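Carboxylic ester hydrolase (Aspergillus niger, PDB 7K4O) probably hydrolyses ester bonds of tannins, acting as a secreted fungal serine esterase of the tannase family. Local coordinates at residues 226-231 and 374-379; 269-274 and 536-541; 318-323 and 544-549. All coordinates share one frame; numbering follows the deposited sequence.

The chain leaves strand 205-209 of the central sheet and returns to it only at strand 410-416. The first four segments lie in the long insertion between these strands. Interaction 1 closes a loop from helix 224-232 to the start of helix 376-390 and stays inside the insertion. Interaction 2 runs from 269-274 to the late helix 536-541. Interaction 3 runs from loop 318-323 to the C-terminal segment 544-549. Both join the insertion to the end of the chain. Every pair of loops crosses, and none nests. Interactions 2 and 3 touch where L270 packs on Y544. The centres of interactions 1 and 3 are about 15 Å apart.

Interaction 1 (226-231 and 374-379); sequences NVVEKT and VTYDTL
V227 has CG1 opposite its backbone N (chi1 172°), which sends its two methyls to different partners on 374-379. Y376 has its ring opposite the carbonyl carbon (chi1 -59°), and the ring reaches back to helix 224-232. V227 CG1 lies 3.6 Å from Y376 CD1, the side chains sliding past each other in opposite directions. V227 CG2 meets L379 CD1 tip to tip at 3.9 Å. The side chains of V374 and V227 cross at about a right angle, with V374 CG1 3.9 Å from V227 CG2. The tyrosine's far end rests on the backbone, with Y376 OH 3.6 Å from V228 CA. The side of helix 224-232 packs against the N-terminal end of helix 376-390, where T375 is the N-cap and forms a capping box with T378. T378 N donates to T375 OG1, and T375 N to T378 OG1. The contact is mostly apolar, with one water bridge. T231 OG1 lies over one face of the Y376 ring and donates to V227 O at 2.7 Å, from above the carbonyl plane. The same OG1 accepts from a water (2.9 Å), which accepts from Y376 N (3.0 Å). V305 and T308 of helix 300-310 touch the V228 side chain.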
loop_
_atom_site.group_PDB
_atom_site.type_symbol
_atom_site.label_atom_id
_atom_site.label_comp_id
_atom_site.label_asym_id
_atom_site.label_seq_id
_atom_site.Cartn_x
_atom_site.Cartn_y
_atom_site.Cartn_z
ATOM N N ASN A 226 9.371 -2.090 19.366
ATOM C CA ASN A 226 10.751 -2.132 19.909
ATOM C C ASN A 226 10.829 -1.265 21.174
ATOM O O ASN A 226 11.420 -1.723 22.207
ATOM C CB ASN A 226 11.783 -1.610 18.924
ATOM C CG ASN A 226 12.121 -2.483 17.743
ATOM O OD1 ASN A 226 12.542 -1.954 16.708
ATOM N ND2 ASN A 226 11.982 -3.792 17.868
ATOM N N VAL A 227 10.281 -0.055 21.142
ATOM C CA VAL A 227 10.433 0.891 22.269
ATOM C C VAL A 227 9.530 0.451 23.429
ATOM O O VAL A 227 9.916 0.634 24.604
ATOM C CB VAL A 227 10.220 2.332 21.802
ATOM C CG1 VAL A 227 10.169 3.281 22.972
ATOM C CG2 VAL A 227 11.324 2.720 20.810
ATOM N N VAL A 228 8.392 -0.164 23.139
ATOM C CA VAL A 228 7.527 -0.741 24.209
ATOM C C VAL A 228 8.332 -1.826 24.937
ATOM O O VAL A 228 8.301 -1.861 26.186
ATOM C CB VAL A 228 6.215 -1.339 23.666
ATOM C CG1 VAL A 228 5.508 -2.163 24.739
ATOM C CG2 VAL A 228 5.284 -0.247 23.146
ATOM N N GLU A 229 8.962 -2.710 24.196
ATOM C CA GLU A 229 9.737 -3.831 24.783
ATOM C C GLU A 229 10.856 -3.233 25.655
ATOM O O GLU A 229 11.084 -3.736 26.781
ATOM C CB GLU A 229 10.308 -4.725 23.703
ATOM C CG GLU A 229 9.240 -5.505 22.970
ATOM C CD GLU A 229 9.691 -6.227 21.719
ATOM O OE1 GLU A 229 10.840 -6.047 21.264
ATOM O OE2 GLU A 229 8.882 -7.024 21.227
ATOM N N LYS A 230 11.558 -2.232 25.156
ATOM C CA LYS A 230 12.659 -1.584 25.927
ATOM C C LYS A 230 12.084 -0.923 27.173
ATOM O O LYS A 230 12.671 -1.075 28.265
ATOM C CB LYS A 230 13.330 -0.456 25.147
ATOM C CG LYS A 230 14.419 -0.843 24.170
ATOM C CD LYS A 230 14.832 0.374 23.346
ATOM C CE LYS A 230 15.173 1.602 24.170
ATOM N NZ LYS A 230 16.501 1.439 24.790
ATOM N N THR A 231 11.013 -0.170 27.024
ATOM C CA THR A 231 10.430 0.617 28.118
ATOM C C THR A 231 9.920 -0.308 29.247
ATOM O O THR A 231 10.136 0.028 30.424
ATOM C CB THR A 231 9.305 1.500 27.601
ATOM O OG1 THR A 231 9.841 2.392 26.621
ATOM C CG2 THR A 231 8.684 2.313 28.707
ATOM N N VAL A 374 16.243 6.076 23.165
ATOM C CA VAL A 374 14.983 6.299 22.392
ATOM C C VAL A 374 13.775 5.925 23.254
ATOM O O VAL A 374 13.694 4.805 23.704
ATOM C CB VAL A 374 15.028 5.542 21.057
ATOM C CG1 VAL A 374 13.721 5.735 20.288
ATOM C CG2 VAL A 374 16.221 5.964 20.220
ATOM N N THR A 375 12.902 6.888 23.468
ATOM C CA THR A 375 11.704 6.812 24.299
ATOM C C THR A 375 10.466 7.015 23.424
ATOM O O THR A 375 10.626 7.433 22.255
ATOM C CB THR A 375 11.733 7.860 25.408
ATOM O OG1 THR A 375 11.617 9.187 24.884
ATOM C CG2 THR A 375 12.970 7.710 26.275
ATOM N N TYR A 376 9.303 6.849 24.014
ATOM C CA TYR A 376 8.039 7.260 23.364
ATOM C C TYR A 376 8.153 8.708 22.870
ATOM O O TYR A 376 7.650 9.036 21.769
ATOM C CB TYR A 376 6.832 7.079 24.283
ATOM C CG TYR A 376 6.615 5.659 24.764
ATOM C CD1 TYR A 376 6.927 4.549 23.997
ATOM C CD2 TYR A 376 6.114 5.431 26.044
ATOM C CE1 TYR A 376 6.698 3.258 24.454
ATOM C CE2 TYR A 376 5.867 4.151 26.509
ATOM C CZ TYR A 376 6.141 3.058 25.715
ATOM O OH TYR A 376 5.938 1.787 26.178
ATOM N N ASP A 377 8.696 9.624 23.677
ATOM C CA ASP A 377 8.779 11.046 23.275
ATOM C C ASP A 377 9.747 11.219 22.088
ATOM O O ASP A 377 9.470 12.127 21.263
ATOM C CB ASP A 377 9.190 11.932 24.468
ATOM C CG ASP A 377 8.095 12.166 25.497
ATOM O OD1 ASP A 377 6.926 11.844 25.243
ATOM O OD2 ASP A 377 8.435 12.680 26.613
ATOM N N THR A 378 10.820 10.439 21.994
ATOM C CA THR A 378 11.758 10.501 20.839
ATOM C C THR A 378 10.930 10.160 19.576
ATOM O O THR A 378 11.100 10.859 18.543
ATOM C CB THR A 378 12.902 9.498 20.943
ATOM O OG1 THR A 378 13.516 9.618 22.236
ATOM C CG2 THR A 378 13.980 9.639 19.892
ATOM N N LEU A 379 10.107 9.127 19.664
ATOM C CA LEU A 379 9.261 8.696 18.498
ATOM C C LEU A 379 8.288 9.830 18.147
ATOM O O LEU A 379 8.126 10.164 16.940
ATOM C CB LEU A 379 8.511 7.401 18.813
ATOM C CG LEU A 379 9.370 6.183 19.125
ATOM C CD1 LEU A 379 8.502 4.966 19.305
ATOM C CD2 LEU A 379 10.419 5.902 18.074
HETATM O O HOH W 1 9.651 5.257 26.533
#

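Interaction 2 (269-274 and 536-541); sequences CLLDFD and QRSIDS
R537 grips D272 end-on in a bidentate salt bridge that joins the last turn of helix 266-272 to the short helix 536-541. R537 NH2 donates to D272 OD1 at 2.9 Å, and R537 NH1 donates to D272 OD2 at the same 2.9 Å. Both bonds are nearly straight. Each oxygen uses its syn lone pair, and the carboxylate and guanidinium planes are only 13° apart. The pair therefore meets as two almost coplanar flat groups.

L271 packs against one face of the guanidinium of R537. Its CD1 lies over the centre of the guanidinium, 4.0 Å above the plane, and L271 CD1 is also 3.7 Å from R537 O. L271 CG packs on S541 CB at 3.9 Å. The arginine chain is extended to CG and CD, then bends at chi3 (78°), which turns its nitrogens to the carboxylate.

Further bonds lie behind this first shell. S541 OG donates to S538 O at 2.6 Å, so its hydroxyl is tied to its own helix while CB faces L271. S538 OG bonds R265, just before helix 266-272, giving a second polar link between the two parts. C269 is in a disulfide with C252, which fastens helix 266-272 to helix 238-252. From the first residue of helix 536-541, Q536 NE2 donates to D540 OD1 at 2.9 Å, meeting that oxygen from above the carboxylate plane.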
loop_
_atom_site.group_PDB
_atom_site.type_symbol
_atom_site.label_atom_id
_atom_site.label_comp_id
_atom_site.label_asym_id
_atom_site.label_seq_id
_atom_site.Cartn_x
_atom_site.Cartn_y
_atom_site.Cartn_z
ATOM N N CYS A 269 -13.705 -6.604 17.787
ATOM C CA CYS A 269 -12.618 -7.284 18.509
ATOM C C CYS A 269 -11.944 -6.282 19.456
ATOM O O CYS A 269 -11.782 -6.545 20.680
ATOM C CB CYS A 269 -11.656 -7.881 17.518
ATOM S SG CYS A 269 -10.505 -9.061 18.219
ATOM N N LEU A 270 -11.553 -5.136 18.919
ATOM C CA LEU A 270 -10.838 -4.112 19.716
ATOM C C LEU A 270 -11.742 -3.612 20.839
ATOM O O LEU A 270 -11.233 -3.370 21.957
ATOM C CB LEU A 270 -10.454 -2.964 18.781
ATOM C CG LEU A 270 -9.774 -1.778 19.455
ATOM C CD1 LEU A 270 -8.434 -2.240 20.015
ATOM C CD2 LEU A 270 -9.615 -0.635 18.437
ATOM N N LEU A 271 -13.035 -3.486 20.583
ATOM C CA LEU A 271 -13.990 -2.946 21.571
ATOM C C LEU A 271 -14.283 -4.004 22.661
ATOM O O LEU A 271 -14.467 -3.588 23.812
ATOM C CB LEU A 271 -15.284 -2.540 20.879
ATOM C CG LEU A 271 -15.247 -1.274 20.032
ATOM C CD1 LEU A 271 -16.438 -1.291 19.102
ATOM C CD2 LEU A 271 -15.265 0.001 20.877
ATOM N N ASP A 272 -14.400 -5.281 22.319
ATOM C CA ASP A 272 -15.112 -6.246 23.191
ATOM C C ASP A 272 -14.224 -7.377 23.702
ATOM O O ASP A 272 -14.732 -8.100 24.548
ATOM C CB ASP A 272 -16.329 -6.820 22.469
ATOM C CG ASP A 272 -17.393 -5.779 22.216
ATOM O OD1 ASP A 272 -17.409 -4.761 22.926
ATOM O OD2 ASP A 272 -18.198 -5.977 21.280
ATOM N N PHE A 273 -13.009 -7.601 23.214
ATOM C CA PHE A 273 -12.178 -8.729 23.670
ATOM C C PHE A 273 -10.992 -8.250 24.499
ATOM O O PHE A 273 -10.192 -7.407 24.021
ATOM C CB PHE A 273 -11.694 -9.554 22.498
ATOM C CG PHE A 273 -10.840 -10.706 22.928
ATOM C CD1 PHE A 273 -11.363 -11.684 23.782
ATOM C CD2 PHE A 273 -9.528 -10.834 22.515
ATOM C CE1 PHE A 273 -10.580 -12.759 24.181
ATOM C CE2 PHE A 273 -8.746 -11.901 22.925
ATOM C CZ PHE A 273 -9.274 -12.865 23.767
ATOM N N ASP A 274 -10.859 -8.797 25.715
ATOM C CA ASP A 274 -9.738 -8.475 26.630
ATOM C C ASP A 274 -8.718 -9.586 26.558
ATOM O O ASP A 274 -9.044 -10.722 26.992
ATOM C CB ASP A 274 -10.247 -8.321 28.060
ATOM C CG ASP A 274 -9.186 -7.832 29.037
ATOM O OD1 ASP A 274 -7.988 -7.951 28.742
ATOM O OD2 ASP A 274 -9.587 -7.354 30.106
ATOM N N GLN A 536 -22.540 2.727 14.823
ATOM C CA GLN A 536 -21.813 3.919 15.308
ATOM C C GLN A 536 -20.672 3.517 16.243
ATOM O O GLN A 536 -19.589 4.116 16.160
ATOM C CB GLN A 536 -22.751 4.901 15.980
ATOM C CG GLN A 536 -22.098 6.253 16.216
ATOM C CD GLN A 536 -21.806 6.917 14.884
ATOM O OE1 GLN A 536 -22.714 7.191 14.091
ATOM N NE2 GLN A 536 -20.530 7.176 14.635
ATOM N N ARG A 537 -20.903 2.584 17.144
ATOM C CA ARG A 537 -19.875 2.173 18.117
ATOM C C ARG A 537 -18.650 1.640 17.360
ATOM O O ARG A 537 -17.492 1.963 17.731
ATOM C CB ARG A 537 -20.492 1.124 19.055
ATOM C CG ARG A 537 -19.643 0.772 20.259
ATOM C CD ARG A 537 -20.469 -0.107 21.226
ATOM N NE ARG A 537 -20.535 -1.480 20.759
ATOM C CZ ARG A 537 -19.744 -2.485 21.171
ATOM N NH1 ARG A 537 -19.865 -3.671 20.616
ATOM N NH2 ARG A 537 -18.858 -2.339 22.145
ATOM N N SER A 538 -18.859 0.820 16.338
ATOM C CA SER A 538 -17.748 0.283 15.518
ATOM C C SER A 538 -17.071 1.444 14.774
ATOM O O SER A 538 -15.843 1.461 14.759
ATOM C CB SER A 538 -18.255 -0.767 14.566
ATOM O OG SER A 538 -18.655 -1.936 15.267
ATOM N N ILE A 539 -17.854 2.320 14.144
ATOM C CA ILE A 539 -17.267 3.426 13.340
ATOM C C ILE A 539 -16.365 4.231 14.271
ATOM O O ILE A 539 -15.245 4.567 13.877
ATOM C CB ILE A 539 -18.364 4.263 12.692
ATOM C CG1 ILE A 539 -19.055 3.438 11.604
ATOM C CG2 ILE A 539 -17.849 5.597 12.194
ATOM C CD1 ILE A 539 -20.365 4.012 11.189
ATOM N N ASP A 540 -16.841 4.511 15.486
ATOM C CA ASP A 540 -16.081 5.371 16.437
ATOM C C ASP A 540 -14.772 4.695 16.808
ATOM O O ASP A 540 -13.804 5.427 17.095
ATOM C CB ASP A 540 -16.889 5.689 17.690
ATOM C CG ASP A 540 -18.076 6.597 17.483
ATOM O OD1 ASP A 540 -18.249 7.177 16.378
ATOM O OD2 ASP A 540 -18.908 6.657 18.428
ATOM N N SER A 541 -14.694 3.365 16.833
ATOM C CA SER A 541 -13.468 2.629 17.231
ATOM C C SER A 541 -12.334 2.856 16.219
ATOM O O SER A 541 -11.195 2.601 16.570
ATOM C CB SER A 541 -13.671 1.181 17.430
ATOM O OG SER A 541 -13.860 0.470 16.204
#

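Interaction 3 (318-323 and 544-549); sequences GRRVYF and YDLDAV
R320 meets D547, A548 and Y544 across two irregular loops, 318-323 and 544-549. Segment 544-549 carries a type I beta turn from L546 to V549, with L546 also the centre of an inverse gamma turn.

Two hydrogen bonds join the backbone of R320 to this turn. R320 N donates to D547 OD1 at 2.9 Å. A548 N donates to R320 O at 3.0 Å. The carboxylate reaches R320 N because D547 CG sits between its own backbone N and carbonyl carbon (chi1 65°). A third bond stays within 318-323: R320 NH1 donates to Y322 O at 2.9 Å, which helps fix the guanidinium. R319 NE pairs with D315 OD2 in a salt bridge, while the D547 carboxylate meets aliphatic carbons of R319.

The aromatic contacts centre on Y544. Its CD1 lies over the centre of the R320 guanidinium, 3.5 Å above that plane, with the two planes inclined at 56°. F323 CB makes a CH-pi contact over the Y544 ring face, 4.0 Å from the ring centroid. The F323 and Y544 rings meet obliquely, their planes at 36°.

Apolar side chains complete the contact. V321 CG2 packs on A548 CB at 3.6 Å. L546 CD1 comes to the edge of the Y322 ring, 4.1 Å from CD1 of that ring, and the two side chains run side by side. Helix 425-438 and helix 376-390 also touch this cluster, through A426, R429, K380 and M383. The carbonyl V321 O is buried here without a polar partner in the model, and L546 CD1 lies 3.6 Å from it.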
loop_
_atom_site.group_PDB
_atom_site.type_symbol
_atom_site.label_atom_id
_atom_site.label_comp_id
_atom_site.label_asym_id
_atom_site.label_seq_id
_atom_site.Cartn_x
_atom_site.Cartn_y
_atom_site.Cartn_z
ATOM N N GLY A 318 0.775 10.734 28.451
ATOM C CA GLY A 318 -0.433 9.936 28.149
ATOM C C GLY A 318 -1.237 10.441 26.942
ATOM O O GLY A 318 -2.346 9.932 26.716
ATOM N N ARG A 319 -0.726 11.385 26.153
ATOM C CA ARG A 319 -1.477 11.915 24.990
ATOM C C ARG A 319 -1.180 11.022 23.788
ATOM O O ARG A 319 -0.033 10.601 23.600
ATOM C CB ARG A 319 -1.084 13.363 24.705
ATOM C CG ARG A 319 -1.450 14.347 25.823
ATOM C CD ARG A 319 -0.857 15.724 25.523
ATOM N NE ARG A 319 0.620 15.652 25.545
ATOM C CZ ARG A 319 1.455 16.655 25.886
ATOM N NH1 ARG A 319 1.003 17.864 26.176
ATOM N NH2 ARG A 319 2.758 16.442 25.925
ATOM N N ARG A 320 -2.211 10.783 22.974
ATOM C CA ARG A 320 -2.063 9.857 21.824
ATOM C C ARG A 320 -1.322 10.553 20.676
ATOM O O ARG A 320 -1.766 11.630 20.251
ATOM C CB ARG A 320 -3.420 9.379 21.319
ATOM C CG ARG A 320 -3.256 8.330 20.217
ATOM C CD ARG A 320 -4.575 7.782 19.722
ATOM N NE ARG A 320 -5.143 6.741 20.563
ATOM C CZ ARG A 320 -4.867 5.461 20.496
ATOM N NH1 ARG A 320 -3.927 4.998 19.687
ATOM N NH2 ARG A 320 -5.538 4.624 21.296
ATOM N N VAL A 321 -0.296 9.895 20.190
ATOM C CA VAL A 321 0.506 10.351 19.024
ATOM C C VAL A 321 0.032 9.647 17.744
ATOM O O VAL A 321 -0.050 10.337 16.700
ATOM C CB VAL A 321 1.995 10.100 19.247
ATOM C CG1 VAL A 321 2.791 10.783 18.150
ATOM C CG2 VAL A 321 2.453 10.568 20.642
ATOM N N TYR A 322 -0.189 8.346 17.799
ATOM C CA TYR A 322 -0.631 7.601 16.600
ATOM C C TYR A 322 -1.434 6.386 17.072
ATOM O O TYR A 322 -1.783 6.281 18.249
ATOM C CB TYR A 322 0.567 7.291 15.694
ATOM C CG TYR A 322 0.218 7.076 14.220
ATOM C CD1 TYR A 322 -0.647 7.937 13.579
ATOM C CD2 TYR A 322 0.729 6.001 13.508
ATOM C CE1 TYR A 322 -1.020 7.724 12.249
ATOM C CE2 TYR A 322 0.423 5.819 12.155
ATOM C CZ TYR A 322 -0.447 6.697 11.540
ATOM O OH TYR A 322 -0.804 6.450 10.221
ATOM N N PHE A 323 -1.681 5.469 16.163
ATOM C CA PHE A 323 -2.408 4.198 16.387
ATOM C C PHE A 323 -1.586 3.114 15.773
ATOM O O PHE A 323 -0.627 3.351 15.022
ATOM C CB PHE A 323 -3.851 4.289 15.886
ATOM C CG PHE A 323 -3.989 5.013 14.563
ATOM C CD1 PHE A 323 -3.586 4.385 13.410
ATOM C CD2 PHE A 323 -4.464 6.298 14.507
ATOM C CE1 PHE A 323 -3.625 5.066 12.207
ATOM C CE2 PHE A 323 -4.572 6.955 13.293
ATOM C CZ PHE A 323 -4.130 6.332 12.163
ATOM N N TYR A 544 -9.460 8.281 15.740
ATOM C CA TYR A 544 -8.477 8.579 16.805
ATOM C C TYR A 544 -8.249 10.077 16.920
ATOM O O TYR A 544 -8.134 10.803 15.952
ATOM C CB TYR A 544 -7.186 7.807 16.600
ATOM C CG TYR A 544 -7.400 6.325 16.707
ATOM C CD1 TYR A 544 -7.390 5.706 17.935
ATOM C CD2 TYR A 544 -7.713 5.555 15.588
ATOM C CE1 TYR A 544 -7.616 4.348 18.069
ATOM C CE2 TYR A 544 -7.944 4.192 15.700
ATOM C CZ TYR A 544 -7.921 3.590 16.956
ATOM O OH TYR A 544 -8.146 2.255 17.081
ATOM N N ASP A 545 -8.187 10.530 18.179
ATOM C CA ASP A 545 -7.844 11.915 18.518
ATOM C C ASP A 545 -6.348 11.957 18.836
ATOM O O ASP A 545 -5.913 11.424 19.908
ATOM C CB ASP A 545 -8.684 12.403 19.694
ATOM C CG ASP A 545 -8.293 13.796 20.155
ATOM O OD1 ASP A 545 -7.587 14.511 19.429
ATOM O OD2 ASP A 545 -8.692 14.140 21.265
ATOM N N LEU A 546 -5.534 12.497 17.927
ATOM C CA LEU A 546 -4.067 12.523 18.137
ATOM C C LEU A 546 -3.727 13.786 18.933
ATOM O O LEU A 546 -3.135 14.751 18.393
ATOM C CB LEU A 546 -3.348 12.479 16.776
ATOM C CG LEU A 546 -3.762 11.286 15.902
ATOM C CD1 LEU A 546 -2.856 11.167 14.689
ATOM C CD2 LEU A 546 -3.694 9.980 16.668
ATOM N N ASP A 547 -4.153 13.812 20.195
ATOM C CA ASP A 547 -4.055 15.050 21.001
ATOM C C ASP A 547 -2.613 15.340 21.455
ATOM O O ASP A 547 -2.399 16.447 21.953
ATOM C CB ASP A 547 -5.011 14.950 22.193
ATOM C CG ASP A 547 -4.656 13.854 23.172
ATOM O OD1 ASP A 547 -4.364 12.722 22.769
ATOM O OD2 ASP A 547 -4.731 14.135 24.383
ATOM N N ALA A 548 -1.638 14.472 21.229
ATOM C CA ALA A 548 -0.211 14.783 21.438
ATOM C C ALA A 548 0.327 15.744 20.366
ATOM O O ALA A 548 1.432 16.279 20.546
ATOM C CB ALA A 548 0.610 13.541 21.477
ATOM N N VAL A 549 -0.350 15.842 19.232
ATOM C CA VAL A 549 0.191 16.542 18.047
ATOM C C VAL A 549 -0.584 17.820 17.833
ATOM O O VAL A 549 -1.788 17.781 17.589
ATOM C CB VAL A 549 0.164 15.644 16.803
ATOM C CG1 VAL A 549 0.717 16.450 15.623
ATOM C CG2 VAL A 549 0.947 14.374 17.030
#